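Local coordinates for protein oxidoreductase (Thermotoga maritima, PDB 1ZH8) that binds NADP in a Rossmann-fold domain and probably catalyses NADP-dependent oxidation or reduction of an alcohol or carbonyl substrate as a GFO/IDH/MocA-family enzyme, at residues K179-D184 with S225-G230; F260-T265 with I269-D274; L33-L38 with F45-V50. One frame throughout, in Å; residues are numbered along the deposited sequence.

Contact 1. Residues K179-D184 with S225-G230. With NA (sodium ion), chain C; NAP (NADP nicotinamide-adenine-dinucleotide phosphate), chain D.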
loop_
_atom_site.group_PDB
_atom_site.type_symbol
_atom_site.label_atom_id
_atom_site.label_comp_id
_atom_site.label_asym_id
_atom_site.label_seq_id
_atom_site.Cartn_x
_atom_site.Cartn_y
_atom_site.Cartn_z
ATOM N N LYS A 179 9.166 23.218 13.900
ATOM C CA LYS A 179 9.506 24.544 13.372
ATOM C C LYS A 179 9.033 24.793 11.917
ATOM O O LYS A 179 8.682 25.920 11.566
ATOM C CB LYS A 179 11.012 24.799 13.502
ATOM C CG LYS A 179 11.852 23.874 12.598
ATOM C CD LYS A 179 13.337 24.092 12.757
ATOM C CE LYS A 179 13.955 23.101 13.714
ATOM N NZ LYS A 179 15.164 23.722 14.300
ATOM N N TYR A 180 9.005 23.758 11.079
ATOM C CA TYR A 180 8.632 23.944 9.673
ATOM C C TYR A 180 7.165 24.303 9.541
ATOM O O TYR A 180 6.769 25.013 8.618
ATOM C CB TYR A 180 8.917 22.695 8.849
ATOM C CG TYR A 180 10.370 22.348 8.720
ATOM C CD1 TYR A 180 11.259 23.211 8.078
ATOM C CD2 TYR A 180 10.858 21.132 9.216
ATOM C CE1 TYR A 180 12.617 22.878 7.950
ATOM C CE2 TYR A 180 12.208 20.793 9.099
ATOM C CZ TYR A 180 13.080 21.665 8.467
ATOM O OH TYR A 180 14.407 21.319 8.344
ATOM N N VAL A 181 6.376 23.816 10.487
ATOM C CA VAL A 181 4.941 24.051 10.517
ATOM C C VAL A 181 4.579 25.549 10.611
ATOM O O VAL A 181 3.521 25.976 10.136
ATOM C CB VAL A 181 4.315 23.221 11.663
ATOM C CG1 VAL A 181 2.987 23.771 12.119
ATOM C CG2 VAL A 181 4.216 21.754 11.245
ATOM N N HIS A 182 5.466 26.351 11.191
ATOM C CA HIS A 182 5.143 27.752 11.468
ATOM C C HIS A 182 5.580 28.788 10.423
ATOM O O HIS A 182 5.290 29.977 10.573
ATOM C CB HIS A 182 5.609 28.123 12.876
ATOM C CG HIS A 182 4.889 27.364 13.940
ATOM N ND1 HIS A 182 3.554 27.563 14.216
ATOM C CD2 HIS A 182 5.296 26.363 14.756
ATOM C CE1 HIS A 182 3.178 26.741 15.180
ATOM N NE2 HIS A 182 4.219 26.007 15.530
ATOM N N THR A 183 6.243 28.330 9.366
ATOM C CA THR A 183 6.672 29.205 8.293
ATOM C C THR A 183 5.497 29.581 7.378
ATOM O O THR A 183 4.659 28.726 7.018
ATOM C CB THR A 183 7.779 28.559 7.458
ATOM O OG1 THR A 183 7.326 27.281 6.991
ATOM C CG2 THR A 183 9.037 28.394 8.292
ATOM N N ASP A 184 5.462 30.858 7.003
ATOM C CA ASP A 184 4.326 31.454 6.276
ATOM C C ASP A 184 3.970 30.746 4.951
ATOM O O ASP A 184 2.786 30.475 4.671
ATOM C CB ASP A 184 4.528 32.975 6.086
ATOM C CG ASP A 184 5.833 33.340 5.323
ATOM O OD1 ASP A 184 6.518 32.470 4.739
ATOM O OD2 ASP A 184 6.169 34.540 5.291
ATOM N N SER A 225 -4.945 17.324 9.084
ATOM C CA SER A 225 -4.565 18.221 10.159
ATOM C C SER A 225 -4.819 19.683 9.785
ATOM O O SER A 225 -4.337 20.141 8.752
ATOM C CB SER A 225 -3.090 18.034 10.526
ATOM O OG SER A 225 -2.728 18.968 11.532
ATOM N N PRO A 226 -5.554 20.418 10.636
ATOM C CA PRO A 226 -5.732 21.865 10.414
ATOM C C PRO A 226 -4.443 22.616 10.726
ATOM O O PRO A 226 -4.341 23.827 10.500
ATOM C CB PRO A 226 -6.829 22.262 11.411
ATOM C CG PRO A 226 -6.859 21.167 12.456
ATOM C CD PRO A 226 -6.250 19.923 11.842
ATOM N N LEU A 227 -3.458 21.893 11.245
ATOM C CA LEU A 227 -2.215 22.506 11.635
ATOM C C LEU A 227 -1.286 22.619 10.440
ATOM O O LEU A 227 -0.456 23.518 10.373
ATOM C CB LEU A 227 -1.583 21.697 12.760
ATOM C CG LEU A 227 -0.207 22.117 13.274
ATOM C CD1 LEU A 227 -0.223 23.522 13.943
ATOM C CD2 LEU A 227 0.299 21.039 14.226
ATOM N N LEU A 228 -1.438 21.708 9.485
ATOM C CA LEU A 228 -0.536 21.655 8.335
ATOM C C LEU A 228 -1.247 22.196 7.109
ATOM O O LEU A 228 -2.303 21.681 6.721
ATOM C CB LEU A 228 -0.030 20.233 8.081
ATOM C CG LEU A 228 0.459 19.388 9.261
ATOM C CD1 LEU A 228 0.960 18.042 8.773
ATOM C CD2 LEU A 228 1.542 20.081 10.030
ATOM N N GLY A 229 -0.671 23.238 6.512
ATOM C CA GLY A 229 -1.303 23.911 5.397
ATOM C C GLY A 229 -1.367 22.974 4.215
ATOM O O GLY A 229 -0.336 22.413 3.812
ATOM N N GLY A 230 -2.579 22.799 3.679
ATOM C CA GLY A 230 -2.792 21.980 2.492
ATOM C C GLY A 230 -2.951 20.519 2.867
ATOM O O GLY A 230 -3.278 20.186 4.024
HETATM NA NA NA C . -3.643 20.073 6.374
HETATM P PA NAP D . 12.158 29.326 5.858
HETATM O O1A NAP D . 12.708 29.117 7.223
HETATM O O2A NAP D . 10.883 30.062 5.844
HETATM O O5B NAP D . 13.293 30.020 4.963
HETATM C C5B NAP D . 12.938 30.891 3.913
HETATM C C4B NAP D . 13.837 32.110 3.996
HETATM O O4B NAP D . 13.680 32.915 2.835
HETATM C C3B NAP D . 13.488 32.996 5.186
HETATM O O3B NAP D . 14.710 33.502 5.637
HETATM C C2B NAP D . 12.660 34.082 4.520
HETATM O O2B NAP D . 12.376 35.340 5.122
HETATM C C1B NAP D . 13.442 34.256 3.236
HETATM N N9A NAP D . 12.659 34.977 2.236
HETATM C C8A NAP D . 11.294 34.961 2.052
HETATM N N7A NAP D . 11.003 35.761 1.002
HETATM C C5A NAP D . 12.163 36.285 0.525
HETATM C C6A NAP D . 12.457 37.157 -0.515
HETATM N N6A NAP D . 11.492 37.666 -1.262
HETATM N N1A NAP D . 13.757 37.499 -0.779
HETATM C C2A NAP D . 14.767 36.992 0.004
HETATM N N3A NAP D . 14.485 36.138 1.039
HETATM C C4A NAP D . 13.207 35.791 1.291
HETATM O O3 NAP D . 11.913 27.901 5.180
HETATM P PN NAP D . 13.049 26.778 4.998
HETATM O O1N NAP D . 14.444 27.261 5.250
HETATM O O2N NAP D . 12.447 25.659 5.708
HETATM O O5D NAP D . 12.992 26.411 3.430
HETATM C C5D NAP D . 13.638 27.157 2.413
HETATM C C4D NAP D . 13.921 26.234 1.230
HETATM O O4D NAP D . 14.698 25.132 1.685
HETATM C C3D NAP D . 12.624 25.651 0.660
HETATM O O3D NAP D . 12.668 25.615 -0.747
HETATM C C2D NAP D . 12.562 24.241 1.195
HETATM O O2D NAP D . 11.890 23.356 0.323
HETATM C C1D NAP D . 14.039 23.913 1.360
HETATM N N1N NAP D . 14.234 22.903 2.398
HETATM C C2N NAP D . 14.857 21.739 2.051
HETATM C C3N NAP D . 15.062 20.731 2.998
HETATM C C7N NAP D . 15.942 19.547 2.677
HETATM O O7N NAP D . 16.064 18.566 3.679
HETATM N N7N NAP D . 16.583 19.440 1.497
HETATM C C4N NAP D . 14.627 20.932 4.315
HETATM C C5N NAP D . 14.002 22.136 4.666
HETATM C C6N NAP D . 13.808 23.120 3.692
HETATM P P2B NAP D . 13.041 36.135 6.355
HETATM O O1X NAP D . 14.244 36.940 5.911
HETATM O O2X NAP D . 13.488 35.185 7.443
HETATM O O3X NAP D . 11.936 37.048 6.839
#

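Contact 2. Residues F260-T265 with I269-D274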
loop_
_atom_site.group_PDB
_atom_site.type_symbol
_atom_site.label_atom_id
_atom_site.label_comp_id
_atom_site.label_asym_id
_atom_site.label_seq_id
_atom_site.Cartn_x
_atom_site.Cartn_y
_atom_site.Cartn_z
ATOM N N PHE A 260 10.442 0.595 4.993
ATOM C CA PHE A 260 10.794 0.776 3.605
ATOM C C PHE A 260 11.360 -0.558 3.121
ATOM O O PHE A 260 12.498 -0.900 3.444
ATOM C CB PHE A 260 11.780 1.936 3.478
ATOM C CG PHE A 260 12.108 2.321 2.057
ATOM C CD1 PHE A 260 11.493 1.684 0.968
ATOM C CD2 PHE A 260 13.017 3.335 1.806
ATOM C CE1 PHE A 260 11.796 2.044 -0.336
ATOM C CE2 PHE A 260 13.326 3.711 0.504
ATOM C CZ PHE A 260 12.720 3.063 -0.571
ATOM N N GLU A 261 10.546 -1.317 2.375
ATOM C CA GLU A 261 10.847 -2.719 2.003
ATOM C C GLU A 261 10.749 -2.962 0.508
ATOM O O GLU A 261 9.870 -2.401 -0.174
ATOM C CB GLU A 261 9.882 -3.677 2.684
ATOM C CG GLU A 261 10.179 -3.951 4.160
ATOM C CD GLU A 261 8.925 -4.253 4.992
ATOM O OE1 GLU A 261 7.810 -4.302 4.418
ATOM O OE2 GLU A 261 9.063 -4.424 6.231
ATOM N N ILE A 262 11.654 -3.785 -0.010
ATOM C CA ILE A 262 11.611 -4.175 -1.427
ATOM C C ILE A 262 11.714 -5.686 -1.476
ATOM O O ILE A 262 12.655 -6.264 -0.944
ATOM C CB ILE A 262 12.727 -3.518 -2.278
ATOM C CG1 ILE A 262 12.765 -2.021 -2.040
ATOM C CG2 ILE A 262 12.479 -3.759 -3.754
ATOM C CD1 ILE A 262 13.876 -1.311 -2.752
ATOM N N THR A 263 10.699 -6.320 -2.052
ATOM C CA THR A 263 10.633 -7.766 -2.150
ATOM C C THR A 263 10.800 -8.148 -3.607
ATOM O O THR A 263 10.136 -7.584 -4.498
ATOM C CB THR A 263 9.293 -8.311 -1.609
ATOM O OG1 THR A 263 9.031 -7.736 -0.328
ATOM C CG2 THR A 263 9.338 -9.816 -1.441
ATOM N N GLY A 264 11.699 -9.098 -3.848
ATOM C CA GLY A 264 11.913 -9.646 -5.182
ATOM C C GLY A 264 11.609 -11.131 -5.248
ATOM O O GLY A 264 11.046 -11.714 -4.306
ATOM N N THR A 265 12.006 -11.757 -6.350
ATOM C CA THR A 265 11.689 -13.164 -6.575
ATOM C C THR A 265 12.581 -14.059 -5.747
ATOM O O THR A 265 12.219 -15.194 -5.475
ATOM C CB THR A 265 11.849 -13.564 -8.064
ATOM O OG1 THR A 265 13.149 -13.170 -8.513
ATOM C CG2 THR A 265 10.773 -12.875 -8.944
ATOM N N ILE A 269 14.765 -6.835 0.898
ATOM C CA ILE A 269 15.552 -5.870 1.661
ATOM C C ILE A 269 14.682 -4.882 2.418
ATOM O O ILE A 269 13.625 -4.462 1.953
ATOM C CB ILE A 269 16.614 -5.072 0.828
ATOM C CG1 ILE A 269 15.966 -4.218 -0.243
ATOM C CG2 ILE A 269 17.680 -5.985 0.214
ATOM C CD1 ILE A 269 16.942 -3.223 -0.825
ATOM N N SER A 270 15.151 -4.513 3.595
ATOM C CA SER A 270 14.567 -3.418 4.325
ATOM C C SER A 270 15.633 -2.315 4.437
ATOM O O SER A 270 16.823 -2.591 4.627
ATOM C CB SER A 270 14.022 -3.891 5.677
ATOM O OG SER A 270 15.005 -3.754 6.674
ATOM N N ILE A 271 15.189 -1.074 4.299
ATOM C CA ILE A 271 16.068 0.078 4.175
ATOM C C ILE A 271 15.865 1.075 5.328
ATOM O O ILE A 271 14.727 1.468 5.616
ATOM C CB ILE A 271 15.755 0.804 2.845
ATOM C CG1 ILE A 271 15.965 -0.147 1.657
ATOM C CG2 ILE A 271 16.554 2.112 2.704
ATOM C CD1 ILE A 271 15.200 0.291 0.386
ATOM N N SER A 272 16.960 1.482 5.974
ATOM C CA SER A 272 16.925 2.561 6.956
ATOM C C SER A 272 18.123 3.483 6.792
ATOM O O SER A 272 19.097 3.135 6.120
ATOM C CB SER A 272 16.923 2.006 8.368
ATOM O OG SER A 272 15.977 0.969 8.490
ATOM N N TRP A 273 18.044 4.651 7.436
ATOM C CA TRP A 273 19.118 5.656 7.447
ATOM C C TRP A 273 20.470 4.984 7.703
ATOM O O TRP A 273 21.444 5.250 6.989
ATOM C CB TRP A 273 18.828 6.768 8.492
ATOM C CG TRP A 273 18.796 6.265 9.943
ATOM C CD1 TRP A 273 17.893 5.378 10.487
ATOM C CD2 TRP A 273 19.716 6.600 11.013
ATOM N NE1 TRP A 273 18.194 5.147 11.814
ATOM C CE2 TRP A 273 19.300 5.879 12.166
ATOM C CE3 TRP A 273 20.849 7.428 11.105
ATOM C CZ2 TRP A 273 19.979 5.963 13.407
ATOM C CZ3 TRP A 273 21.532 7.515 12.350
ATOM C CH2 TRP A 273 21.086 6.782 13.477
ATOM N N ASP A 274 20.492 4.061 8.666
ATOM C CA ASP A 274 21.743 3.526 9.202
ATOM C C ASP A 274 22.093 2.088 8.813
ATOM O O ASP A 274 23.145 1.578 9.204
ATOM C CB ASP A 274 21.776 3.690 10.731
ATOM C CG ASP A 274 20.753 2.812 11.468
ATOM O OD1 ASP A 274 19.802 2.259 10.862
ATOM O OD2 ASP A 274 20.908 2.682 12.704
HETATM O O HOH W 1 12.336 -0.333 7.272
#

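Contact 3. Residues L33-L38 with F45-V50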
loop_
_atom_site.group_PDB
_atom_site.type_symbol
_atom_site.label_atom_id
_atom_site.label_comp_id
_atom_site.label_asym_id
_atom_site.label_seq_id
_atom_site.Cartn_x
_atom_site.Cartn_y
_atom_site.Cartn_z
ATOM N N LEU A 33 21.072 23.506 7.878
ATOM C CA LEU A 33 21.355 22.417 6.963
ATOM C C LEU A 33 22.503 22.807 6.017
ATOM O O LEU A 33 23.463 22.057 5.866
ATOM C CB LEU A 33 20.070 22.023 6.209
ATOM C CG LEU A 33 18.880 21.559 7.078
ATOM C CD1 LEU A 33 17.682 21.227 6.223
ATOM C CD2 LEU A 33 19.234 20.334 7.952
ATOM N N HIS A 34 22.427 24.005 5.426
ATOM C CA HIS A 34 23.441 24.445 4.453
ATOM C C HIS A 34 24.738 24.929 5.065
ATOM O O HIS A 34 25.806 24.518 4.643
ATOM C CB HIS A 34 22.867 25.464 3.464
ATOM C CG HIS A 34 21.950 24.851 2.453
ATOM N ND1 HIS A 34 21.838 25.321 1.161
ATOM C CD2 HIS A 34 21.126 23.777 2.535
ATOM C CE1 HIS A 34 20.964 24.581 0.503
ATOM N NE2 HIS A 34 20.524 23.632 1.311
ATOM N N LEU A 35 24.651 25.792 6.064
ATOM C CA LEU A 35 25.852 26.347 6.647
ATOM C C LEU A 35 26.776 25.285 7.263
ATOM O O LEU A 35 27.967 25.287 6.982
ATOM C CB LEU A 35 25.524 27.434 7.658
ATOM C CG LEU A 35 26.728 28.209 8.187
ATOM C CD1 LEU A 35 27.365 29.063 7.084
ATOM C CD2 LEU A 35 26.267 29.071 9.341
ATOM N N PRO A 36 26.244 24.364 8.078
ATOM C CA PRO A 36 27.185 23.394 8.667
ATOM C C PRO A 36 27.885 22.529 7.595
ATOM O O PRO A 36 29.056 22.185 7.736
ATOM C CB PRO A 36 26.297 22.518 9.576
ATOM C CG PRO A 36 25.035 23.263 9.740
ATOM C CD PRO A 36 24.857 24.110 8.497
ATOM N N ALA A 37 27.176 22.192 6.532
ATOM C CA ALA A 37 27.785 21.479 5.428
ATOM C C ALA A 37 28.844 22.349 4.747
ATOM O O ALA A 37 29.971 21.905 4.518
ATOM C CB ALA A 37 26.730 21.030 4.455
ATOM N N LEU A 38 28.485 23.600 4.459
ATOM C CA LEU A 38 29.398 24.570 3.853
ATOM C C LEU A 38 30.641 24.820 4.668
ATOM O O LEU A 38 31.730 24.978 4.111
ATOM C CB LEU A 38 28.677 25.878 3.594
ATOM C CG LEU A 38 27.853 25.833 2.310
ATOM C CD1 LEU A 38 27.009 27.123 2.182
ATOM C CD2 LEU A 38 28.755 25.563 1.041
ATOM N N PHE A 45 34.321 26.447 -1.124
ATOM C CA PHE A 45 33.371 27.554 -1.126
ATOM C C PHE A 45 33.805 28.681 -0.209
ATOM O O PHE A 45 34.341 28.442 0.878
ATOM C CB PHE A 45 31.985 27.062 -0.691
ATOM C CG PHE A 45 31.384 26.067 -1.628
ATOM C CD1 PHE A 45 30.733 26.489 -2.780
ATOM C CD2 PHE A 45 31.501 24.705 -1.383
ATOM C CE1 PHE A 45 30.196 25.578 -3.663
ATOM C CE2 PHE A 45 30.947 23.770 -2.256
ATOM C CZ PHE A 45 30.301 24.199 -3.396
ATOM N N GLU A 46 33.566 29.906 -0.661
ATOM C CA GLU A 46 33.628 31.051 0.214
ATOM C C GLU A 46 32.307 31.811 0.141
ATOM O O GLU A 46 31.824 32.169 -0.953
ATOM C CB GLU A 46 34.788 31.976 -0.152
ATOM C CG GLU A 46 35.106 33.009 0.951
ATOM C CD GLU A 46 35.960 34.174 0.465
ATOM O OE1 GLU A 46 36.092 34.369 -0.763
ATOM O OE2 GLU A 46 36.502 34.903 1.321
ATOM N N ILE A 47 31.717 32.053 1.308
ATOM C CA ILE A 47 30.502 32.857 1.372
ATOM C C ILE A 47 30.886 34.317 1.456
ATOM O O ILE A 47 31.450 34.772 2.438
ATOM C CB ILE A 47 29.613 32.439 2.521
ATOM C CG1 ILE A 47 29.161 30.982 2.292
ATOM C CG2 ILE A 47 28.441 33.424 2.666
ATOM C CD1 ILE A 47 28.615 30.295 3.511
ATOM N N THR A 48 30.590 35.033 0.386
ATOM C CA THR A 48 31.006 36.402 0.221
ATOM C C THR A 48 29.834 37.381 0.301
ATOM O O THR A 48 30.056 38.585 0.464
ATOM C CB THR A 48 31.650 36.582 -1.145
ATOM O OG1 THR A 48 30.759 36.077 -2.154
ATOM C CG2 THR A 48 32.961 35.829 -1.210
ATOM N N ALA A 49 28.596 36.876 0.169
ATOM C CA ALA A 49 27.410 37.741 0.199
ATOM C C ALA A 49 26.183 37.041 0.734
ATOM O O ALA A 49 26.059 35.825 0.656
ATOM C CB ALA A 49 27.119 38.346 -1.181
ATOM N N VAL A 50 25.253 37.838 1.241
ATOM C CA VAL A 50 24.118 37.342 1.998
ATOM C C VAL A 50 22.982 38.352 1.844
ATOM O O VAL A 50 23.217 39.570 1.769
ATOM C CB VAL A 50 24.538 37.138 3.492
ATOM C CG1 VAL A 50 23.419 37.405 4.442
ATOM C CG2 VAL A 50 25.094 35.735 3.706
#

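Contact 1. Residues K179-D184 with S225-G230
V181 meets L227 and L228 with its two methyl groups, one for each leucine, and no hydrogen bond crosses between 179-184 and 225-230. CG1 of V181 lies 3.7 Å from CD1 of L227, the two side chains crossing at about a right angle. CG2 of V181 touches CD2 of L228 at 3.4 Å. With chi1 at 158°, CG1 lies anti to the backbone N and is turned to L227, while CG2, anti to the carbonyl carbon, is turned to L228. CG1 of V181 also sits over the centre of one face of the ring of H182, its own neighbour in the chain.

Loop 225-230 wraps round a sodium ion, bound by the carbonyl oxygens of S225, L228 and G230, with D223 and D232 completing the site. L227 N donates to S225 OG at 3.0 Å, an ST turn at the start of this loop. Elsewhere on 179-184, Y180 and T183 approach NADP: CE1 of Y180 is 3.6 Å from O2N of NADP, which lies at the ring edge near its plane. The apolar seam thus joins the loop between strands 214-222 and 233-240 to the loop between strand 163-171 and helix 184-187; Y180 of the latter loop packs on I28 of helix 28-39.

Contact 2. Residues F260-T265 with I269-D274
I271 lays its CD1 methyl over the face of the F260 ring, 3.7 Å from the ring centroid and only 5° off the normal, a well-centred CH-pi contact. F260 carries CG anti to its backbone N (chi1 -174°), which places one ring face under the CD1 methyl of I271; CD2 of F260 also meets CG2 of I271. The same CD1 of I271 touches CD1 of I262 at 3.8 Å, so one methyl serves both the aromatic ring and the aliphatic neighbour. I262 and I269 lie side by side and point the same way, with CB of I262 3.9 Å from CG1 of I269. On the other face of the sheet, E261 and S270 form a non-hydrogen-bonded pair, and CG of E261 rests against CB of S270.

The side chains are set out by an antiparallel hairpin whose strand segments make an angle of 157°. I262 and I269 form a hydrogen-bonded pair: I262 N reaches I269 O at 2.9 Å in the carbonyl plane, and I269 N returns a nearly straight bond to I262 O. I271 N gives the next bond, 2.8 Å to F260 O. Beyond it, a water accepts from F260 N and donates weakly to I271 O.

Helices 146-156 and 195-211 pack on the face bearing F260, I262, I269 and I271, through F148, A151 and I210, while W168 stacks with F260. On the opposite face, T263 packs on W171 of the second subunit, and E261 makes a long, weak ion pair with R259 of that subunit. The chemistry is therefore divided by face: an apolar layer joins the sheet to its helices, the polar residues E261 and S270 occupy the side turned to the subunit interface, and main-chain bonds set the register of the two strands.

Contact 3. Residues L33-L38 with F45-V50
L38 and F45 bring helix 33-38 and strand 45-50 nearest together, with their CA atoms 7.0 Å apart. The segment axes approach to 10.6 Å and run at 129° to each other, a spacing that only side chains bridge. The helix is kinked at P36, whose N has no bond to the preceding turn, and the bond from L38 N to H34 O spans that site.

L38 divides its two methyls between two partners. CD2 comes obliquely to the F45 ring, 4.2 Å from its centroid and 30° off the normal, an off-centre CH-pi contact. CD1 of L38 instead meets CD1 of I47 at 3.8 Å. The I47 methyl also touches CD1 of L35 at 4.0 Å, so one methyl rests against two leucines three residues apart on the helix. L35 sends its branch across from the helix with CG anti to the backbone N (chi1 -172°), and all three pairs cross at about a right angle.

L21 of strand 19-24, V65 of helix 55-65 and F298 of helix 290-303 extend the same apolar cluster. Between these two segments the contact is apolar packing and one off-centre CH-pi contact, joining helix and strand of the Rossmann beta-alpha-beta unit.

Overall arrangement
Along the chain the contacts follow in series: contact 3, then contact 1, then contact 2. Contact 3 belongs to the Rossmann domain, in its parallel sheet and the helix 28-39 beside it. Contact 2 lies in the large mixed sheet of the C-terminal part, and contact 1 joins loops that leave strands of that same sheet. The centres of contacts 1 and 3 are about 27 Å apart, those of contacts 1 and 2 about 31 Å, and those of contacts 2 and 3 about 34 Å. Contacts 1 and 3 alone touch, Y180 OH lying 3.9 Å from L33 CD1; both residues line the NADP pocket, which thus draws on both domains, whereas contact 2 reaches toward the second subunit.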